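Local coordinates for proton-dependent oligopeptide transporter family protein (Xanthomonas campestris, PDB 6EI3) that probably carries small peptides across the membrane together with protons, as a POT-family member of the major facilitator superfamily, at residues 363-375 against 483-497. Sequence-based numbering, arbitrary orientation.
With 78M ((2S)-2,3-dihydroxypropyl(7Z)-pentadec-7-enoate), chain J; 78M ((2S)-2,3-dihydroxypropyl(7Z)-pentadec-7-enoate), chain C; 78M ((2S)-2,3-dihydroxypropyl(7Z)-pentadec-7-enoate), chain O.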
loop_
_atom_site.group_PDB
_atom_site.type_symbol
_atom_site.label_atom_id
_atom_site.label_comp_id
_atom_site.label_asym_id
_atom_site.label_seq_id
_atom_site.Cartn_x
_atom_site.Cartn_y
_atom_site.Cartn_z
ATOM N N SER A 363 -8.423 9.395 16.856
ATOM C CA SER A 363 -7.713 8.736 15.772
ATOM C C SER A 363 -7.780 7.181 15.873
ATOM O O SER A 363 -8.025 6.521 14.874
ATOM C CB SER A 363 -6.284 9.267 15.668
ATOM O OG SER A 363 -5.557 8.904 16.824
ATOM N N LEU A 364 -7.707 6.625 17.088
ATOM C CA LEU A 364 -7.777 5.172 17.284
ATOM C C LEU A 364 -9.199 4.615 17.118
ATOM O O LEU A 364 -9.347 3.491 16.632
ATOM C CB LEU A 364 -7.138 4.754 18.618
ATOM C CG LEU A 364 -5.599 4.838 18.667
ATOM C CD1 LEU A 364 -5.089 4.548 20.056
ATOM C CD2 LEU A 364 -4.918 3.920 17.602
ATOM N N ARG A 365 -10.232 5.426 17.433
ATOM C CA ARG A 365 -11.639 5.058 17.224
ATOM C C ARG A 365 -11.944 5.051 15.740
ATOM O O ARG A 365 -12.649 4.163 15.268
ATOM C CB ARG A 365 -12.605 6.020 17.944
ATOM C CG ARG A 365 -12.965 5.566 19.353
ATOM C CD ARG A 365 -13.684 6.666 20.104
ATOM N NE ARG A 365 -14.253 6.181 21.362
ATOM C CZ ARG A 365 -14.954 6.931 22.203
ATOM N NH1 ARG A 365 -15.200 8.205 21.920
ATOM N NH2 ARG A 365 -15.427 6.412 23.324
ATOM N N ARG A 366 -11.412 6.038 15.003
ATOM C CA ARG A 366 -11.581 6.127 13.549
ATOM C C ARG A 366 -10.948 4.892 12.908
ATOM O O ARG A 366 -11.570 4.253 12.071
ATOM C CB ARG A 366 -10.900 7.387 12.992
ATOM C CG ARG A 366 -11.606 8.707 13.325
ATOM C CD ARG A 366 -10.820 9.881 12.734
ATOM N NE ARG A 366 -11.138 11.125 13.420
ATOM C CZ ARG A 366 -10.711 12.327 13.040
ATOM N NH1 ARG A 366 -9.938 12.457 11.970
ATOM N NH2 ARG A 366 -11.065 13.410 13.723
ATOM N N MET A 367 -9.727 4.534 13.341
ATOM C CA MET A 367 -9.012 3.402 12.776
ATOM C C MET A 367 -9.724 2.065 13.017
ATOM O O MET A 367 -9.914 1.319 12.058
ATOM C CB MET A 367 -7.567 3.385 13.247
ATOM C CG MET A 367 -6.733 4.521 12.634
ATOM S SD MET A 367 -5.072 4.572 13.332
ATOM C CE MET A 367 -4.286 3.258 12.363
ATOM N N THR A 368 -10.199 1.811 14.261
ATOM C CA THR A 368 -10.947 0.585 14.604
ATOM C C THR A 368 -12.202 0.495 13.725
ATOM O O THR A 368 -12.444 -0.547 13.102
ATOM C CB THR A 368 -11.340 0.609 16.111
ATOM O OG1 THR A 368 -10.185 0.901 16.903
ATOM C CG2 THR A 368 -11.974 -0.698 16.571
ATOM N N SER A 369 -12.981 1.613 13.661
ATOM C CA SER A 369 -14.214 1.732 12.877
ATOM C C SER A 369 -13.942 1.518 11.397
ATOM O O SER A 369 -14.763 0.912 10.718
ATOM C CB SER A 369 -14.861 3.097 13.091
ATOM O OG SER A 369 -15.184 3.322 14.455
ATOM N N GLY A 370 -12.791 1.994 10.931
ATOM C CA GLY A 370 -12.349 1.886 9.547
ATOM C C GLY A 370 -12.104 0.457 9.106
ATOM O O GLY A 370 -12.498 0.085 8.001
ATOM N N ILE A 371 -11.464 -0.356 9.977
ATOM C CA ILE A 371 -11.191 -1.769 9.670
ATOM C C ILE A 371 -12.524 -2.521 9.632
ATOM O O ILE A 371 -12.755 -3.311 8.720
ATOM C CB ILE A 371 -10.196 -2.394 10.670
ATOM C CG1 ILE A 371 -8.876 -1.587 10.727
ATOM C CG2 ILE A 371 -9.940 -3.890 10.363
ATOM C CD1 ILE A 371 -7.983 -1.946 11.947
ATOM N N ALA A 372 -13.408 -2.231 10.602
ATOM C CA ALA A 372 -14.732 -2.828 10.721
ATOM C C ALA A 372 -15.600 -2.552 9.465
ATOM O O ALA A 372 -16.183 -3.494 8.921
ATOM C CB ALA A 372 -15.416 -2.319 11.979
ATOM N N PHE A 373 -15.625 -1.289 8.971
ATOM C CA PHE A 373 -16.377 -0.923 7.768
ATOM C C PHE A 373 -15.867 -1.609 6.506
ATOM O O PHE A 373 -16.683 -1.946 5.645
ATOM C CB PHE A 373 -16.471 0.591 7.574
ATOM C CG PHE A 373 -17.684 1.176 8.262
ATOM C CD1 PHE A 373 -18.945 1.094 7.676
ATOM C CD2 PHE A 373 -17.570 1.798 9.498
ATOM C CE1 PHE A 373 -20.070 1.624 8.320
ATOM C CE2 PHE A 373 -18.691 2.344 10.130
ATOM C CZ PHE A 373 -19.936 2.244 9.542
ATOM N N SER A 374 -14.545 -1.890 6.422
ATOM C CA SER A 374 -13.987 -2.623 5.286
ATOM C C SER A 374 -14.535 -4.081 5.351
ATOM O O SER A 374 -14.852 -4.656 4.316
ATOM C CB SER A 374 -12.459 -2.557 5.268
ATOM O OG SER A 374 -11.835 -3.515 6.118
ATOM N N GLY A 375 -14.738 -4.596 6.561
ATOM C CA GLY A 375 -15.354 -5.905 6.787
ATOM C C GLY A 375 -16.800 -5.917 6.311
ATOM O O GLY A 375 -17.217 -6.840 5.609
ATOM N N ALA A 483 -11.237 -9.150 8.536
ATOM C CA ALA A 483 -11.284 -7.725 8.875
ATOM C C ALA A 483 -11.973 -7.511 10.224
ATOM O O ALA A 483 -11.510 -6.691 11.014
ATOM C CB ALA A 483 -12.008 -6.938 7.802
ATOM N N PHE A 484 -13.070 -8.240 10.495
ATOM C CA PHE A 484 -13.784 -8.128 11.781
ATOM C C PHE A 484 -12.893 -8.550 12.942
ATOM O O PHE A 484 -12.889 -7.879 13.982
ATOM C CB PHE A 484 -15.099 -8.925 11.759
ATOM C CG PHE A 484 -16.153 -8.342 10.839
ATOM C CD1 PHE A 484 -16.385 -6.968 10.800
ATOM C CD2 PHE A 484 -16.984 -9.174 10.092
ATOM C CE1 PHE A 484 -17.378 -6.427 9.970
ATOM C CE2 PHE A 484 -17.983 -8.636 9.267
ATOM C CZ PHE A 484 -18.166 -7.265 9.202
ATOM N N LEU A 485 -12.115 -9.652 12.744
ATOM C CA LEU A 485 -11.184 -10.161 13.747
ATOM C C LEU A 485 -10.071 -9.126 13.971
ATOM O O LEU A 485 -9.652 -8.906 15.109
ATOM C CB LEU A 485 -10.599 -11.508 13.278
ATOM C CG LEU A 485 -9.667 -12.261 14.241
ATOM C CD1 LEU A 485 -10.439 -12.885 15.404
ATOM C CD2 LEU A 485 -8.922 -13.351 13.512
ATOM N N ALA A 486 -9.605 -8.491 12.877
ATOM C CA ALA A 486 -8.557 -7.469 12.916
ATOM C C ALA A 486 -9.069 -6.252 13.647
ATOM O O ALA A 486 -8.339 -5.725 14.474
ATOM C CB ALA A 486 -8.132 -7.085 11.512
ATOM N N ALA A 487 -10.331 -5.832 13.387
ATOM C CA ALA A 487 -10.964 -4.685 14.051
ATOM C C ALA A 487 -11.009 -4.922 15.553
ATOM O O ALA A 487 -10.689 -4.018 16.327
ATOM C CB ALA A 487 -12.374 -4.483 13.525
ATOM N N LEU A 488 -11.371 -6.157 15.955
ATOM C CA LEU A 488 -11.437 -6.567 17.349
ATOM C C LEU A 488 -10.042 -6.516 17.987
ATOM O O LEU A 488 -9.906 -5.921 19.048
ATOM C CB LEU A 488 -12.092 -7.973 17.498
ATOM C CG LEU A 488 -12.111 -8.572 18.918
ATOM C CD1 LEU A 488 -13.000 -7.767 19.860
ATOM C CD2 LEU A 488 -12.540 -10.043 18.896
ATOM N N ALA A 489 -9.014 -7.104 17.330
ATOM C CA ALA A 489 -7.638 -7.122 17.860
ATOM C C ALA A 489 -7.090 -5.699 17.946
ATOM O O ALA A 489 -6.542 -5.325 18.979
ATOM C CB ALA A 489 -6.741 -8.001 17.002
ATOM N N PHE A 490 -7.321 -4.881 16.904
ATOM C CA PHE A 490 -6.922 -3.468 16.897
ATOM C C PHE A 490 -7.546 -2.719 18.090
ATOM O O PHE A 490 -6.841 -2.032 18.809
ATOM C CB PHE A 490 -7.318 -2.779 15.571
ATOM C CG PHE A 490 -6.718 -1.400 15.398
ATOM C CD1 PHE A 490 -7.304 -0.288 15.990
ATOM C CD2 PHE A 490 -5.568 -1.216 14.644
ATOM C CE1 PHE A 490 -6.730 0.982 15.857
ATOM C CE2 PHE A 490 -5.002 0.052 14.496
ATOM C CZ PHE A 490 -5.594 1.146 15.097
ATOM N N GLY A 491 -8.851 -2.862 18.266
ATOM C CA GLY A 491 -9.614 -2.191 19.317
ATOM C C GLY A 491 -9.157 -2.515 20.719
ATOM O O GLY A 491 -9.150 -1.631 21.589
ATOM N N LEU A 492 -8.773 -3.791 20.952
ATOM C CA LEU A 492 -8.302 -4.227 22.270
ATOM C C LEU A 492 -6.916 -3.653 22.549
ATOM O O LEU A 492 -6.644 -3.241 23.672
ATOM C CB LEU A 492 -8.330 -5.761 22.408
ATOM C CG LEU A 492 -9.733 -6.420 22.396
ATOM C CD1 LEU A 492 -9.634 -7.906 22.066
ATOM C CD2 LEU A 492 -10.453 -6.235 23.729
ATOM N N TYR A 493 -6.067 -3.569 21.510
ATOM C CA TYR A 493 -4.737 -2.968 21.619
ATOM C C TYR A 493 -4.873 -1.436 21.849
ATOM O O TYR A 493 -4.227 -0.894 22.744
ATOM C CB TYR A 493 -3.872 -3.267 20.374
ATOM C CG TYR A 493 -2.465 -2.728 20.518
ATOM C CD1 TYR A 493 -1.504 -3.417 21.262
ATOM C CD2 TYR A 493 -2.123 -1.475 20.015
ATOM C CE1 TYR A 493 -0.225 -2.892 21.452
ATOM C CE2 TYR A 493 -0.850 -0.939 20.204
ATOM C CZ TYR A 493 0.103 -1.662 20.899
ATOM O OH TYR A 493 1.354 -1.123 21.065
ATOM N N ALA A 494 -5.740 -0.778 21.052
ATOM C CA ALA A 494 -6.051 0.655 21.111
ATOM C C ALA A 494 -6.552 1.057 22.493
ATOM O O ALA A 494 -6.151 2.103 23.002
ATOM C CB ALA A 494 -7.081 1.019 20.045
ATOM N N ARG A 495 -7.370 0.190 23.132
ATOM C CA ARG A 495 -7.904 0.414 24.471
ATOM C C ARG A 495 -6.797 0.703 25.510
ATOM O O ARG A 495 -6.971 1.575 26.351
ATOM C CB ARG A 495 -8.792 -0.778 24.903
ATOM C CG ARG A 495 -9.271 -0.778 26.362
ATOM C CD ARG A 495 -10.304 0.305 26.658
ATOM N NE ARG A 495 -10.770 0.268 28.048
ATOM C CZ ARG A 495 -11.728 1.051 28.537
ATOM N NH1 ARG A 495 -12.334 1.939 27.758
ATOM N NH2 ARG A 495 -12.091 0.948 29.808
ATOM N N ARG A 496 -5.671 -0.012 25.430
ATOM C CA ARG A 496 -4.560 0.132 26.366
ATOM C C ARG A 496 -3.485 1.105 25.882
ATOM O O ARG A 496 -2.516 1.352 26.600
ATOM C CB ARG A 496 -3.966 -1.249 26.708
ATOM C CG ARG A 496 -4.923 -2.126 27.522
ATOM C CD ARG A 496 -4.483 -3.577 27.588
ATOM N NE ARG A 496 -5.590 -4.459 27.970
ATOM C CZ ARG A 496 -5.894 -4.797 29.222
ATOM N NH1 ARG A 496 -5.172 -4.337 30.237
ATOM N NH2 ARG A 496 -6.922 -5.598 29.467
ATOM N N TYR A 497 -3.657 1.668 24.675
ATOM C CA TYR A 497 -2.687 2.611 24.141
ATOM C C TYR A 497 -2.774 3.970 24.844
ATOM O O TYR A 497 -3.850 4.528 24.963
ATOM C CB TYR A 497 -2.813 2.763 22.619
ATOM C CG TYR A 497 -1.706 3.619 22.042
ATOM C CD1 TYR A 497 -0.454 3.079 21.767
ATOM C CD2 TYR A 497 -1.897 4.982 21.812
ATOM C CE1 TYR A 497 0.571 3.864 21.247
ATOM C CE2 TYR A 497 -0.872 5.780 21.311
ATOM C CZ TYR A 497 0.364 5.219 21.045
ATOM O OH TYR A 497 1.381 5.994 20.569
HETATM O O21 78M J . -10.023 5.947 26.095
HETATM C C20 78M J . -9.320 5.249 25.077
HETATM C C18 78M J . -10.232 4.290 24.347
HETATM O O19 78M J . -10.825 3.382 25.282
HETATM C C17 78M J . -9.511 3.527 23.260
HETATM O O2 78M J . -10.491 2.664 22.635
HETATM C C1 78M J . -10.494 2.585 21.298
HETATM O O1 78M J . -9.798 3.258 20.583
HETATM C C2 78M J . -11.468 1.547 20.816
HETATM C C3 78M J . -12.235 1.974 19.574
HETATM C C4 78M J . -13.542 1.235 19.373
HETATM C C5 78M J . -14.437 1.914 18.355
HETATM C C6 78M J . -15.680 1.115 17.970
HETATM C C7 78M J . -16.607 1.923 17.107
HETATM C C8 78M J . -17.524 1.488 16.247
HETATM C C9 78M J . -17.877 0.064 15.905
HETATM C C10 78M J . -17.314 -0.389 14.554
HETATM C C11 78M J . -18.114 0.045 13.319
HETATM C C12 78M J . -19.347 -0.795 12.982
HETATM C C13 78M J . -19.063 -2.245 12.607
HETATM C C15 78M J . -19.952 -4.601 12.486
HETATM C C14 78M J . -20.291 -3.129 12.515
HETATM O O21 78M C . -14.239 2.563 24.155
HETATM C C20 78M C . -13.368 1.444 24.048
HETATM C C18 78M C . -14.070 0.269 23.408
HETATM O O19 78M C . -15.172 -0.138 24.226
HETATM C C17 78M C . -13.150 -0.906 23.174
HETATM O O2 78M C . -13.966 -1.867 22.462
HETATM C C1 78M C . -13.361 -2.754 21.660
HETATM O O1 78M C . -12.173 -2.803 21.485
HETATM C C2 78M C . -14.359 -3.682 21.028
HETATM C C3 78M C . -14.041 -4.072 19.591
HETATM C C4 78M C . -14.232 -2.937 18.594
HETATM C C5 78M C . -15.241 -3.204 17.484
HETATM C C6 78M C . -14.800 -4.248 16.460
HETATM C C7 78M C . -15.794 -4.447 15.357
HETATM C C8 78M C . -16.589 -5.489 15.157
HETATM C C9 78M C . -16.715 -6.722 16.006
HETATM C C10 78M C . -16.022 -7.935 15.397
HETATM C C11 78M C . -16.043 -9.173 16.288
HETATM C C12 78M C . -15.311 -10.386 15.717
HETATM C C13 78M C . -16.097 -11.204 14.693
HETATM C C15 78M C . -16.031 -12.979 12.897
HETATM C C14 78M C . -15.300 -12.323 14.046
HETATM O O21 78M O . 2.705 -2.473 23.007
HETATM C C20 78M O . 4.008 -2.517 22.448
HETATM C C18 78M O . 4.327 -3.893 21.911
HETATM O O19 78M O . 4.221 -4.865 22.954
HETATM C C17 78M O . 5.698 -3.964 21.286
HETATM O O2 78M O . 5.688 -5.138 20.440
HETATM C C1 78M O . 6.666 -5.271 19.535
HETATM O O1 78M O . 7.641 -4.567 19.486
HETATM C C2 78M O . 6.379 -6.400 18.588
HETATM C C3 78M O . 6.230 -5.946 17.142
HETATM C C4 78M O . 5.111 -6.668 16.404
HETATM C C5 78M O . 5.567 -7.545 15.249
HETATM C C6 78M O . 5.871 -6.791 13.948
HETATM C C7 78M O . 4.791 -6.959 12.929
HETATM C C8 78M O . 4.866 -7.644 11.800
HETATM C C9 78M O . 3.766 -7.806 10.790
HETATM C C10 78M O . 2.883 -9.014 11.117
HETATM C C11 78M O . 1.390 -8.745 11.047
HETATM C C12 78M O . 0.580 -9.594 12.020
HETATM C C13 78M O . -0.901 -9.254 12.117
HETATM C C15 78M O . -3.231 -9.731 11.303
HETATM C C14 78M O . -1.761 -9.823 11.003
#
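Phe-490 is the knob that helix 483-495 drives into helix 363-375, where Leu-364, Met-367, Thr-368 and Ile-371 form its hole. Its CG lies anti to the backbone N (chi1 -170°), which carries the ring across to the partner helix. At the root, CB lies 3.8 Å from Ile-371 CD1, a methyl that also meets CG and CD2. On the other flank CD1 comes to 3.2 Å from Thr-368 OG1, which lies at the ring edge. Further out, CE1 meets Leu-364 O, also at the edge, while CE2 reaches Met-367 CE. At the tip, CZ lies 3.5 Å from Met-367 CB and touches Leu-364 CD2, and the Met-367 sulfur adds an oblique Met-aromatic contact.

The Thr-368 hydroxyl beside the ring is engaged in its own helix, donating to Leu-364 O at 2.7 Å; that carbonyl also takes the Thr-368 N-H, from the opposite face of its plane.

One turn along, Ile-371 returns the interlock, its CG2 3.8 Å from Ala-486 CB among Ala-483, Ala-487 and Phe-490. Small residues then bring the backbones close, and Gly-375 CA sits over the face of Phe-484, 4.2 Å from the ring centroid, in a CH-pi contact.

The segments 363-375 and 483-495, parts of helices 363-389 and 471-495, run antiparallel, with 169° between their axes and a closest axis approach of 7.9 Å. Two monoacylglycerols lie along one side of the seam; both touch Thr-368, and one also touches Ala-487 CB, as lipid would against a transporter's transmembrane surface. Helix 281-306 packs against Ala-483, Ala-486 and Phe-490, and helix 400-424 against Leu-364.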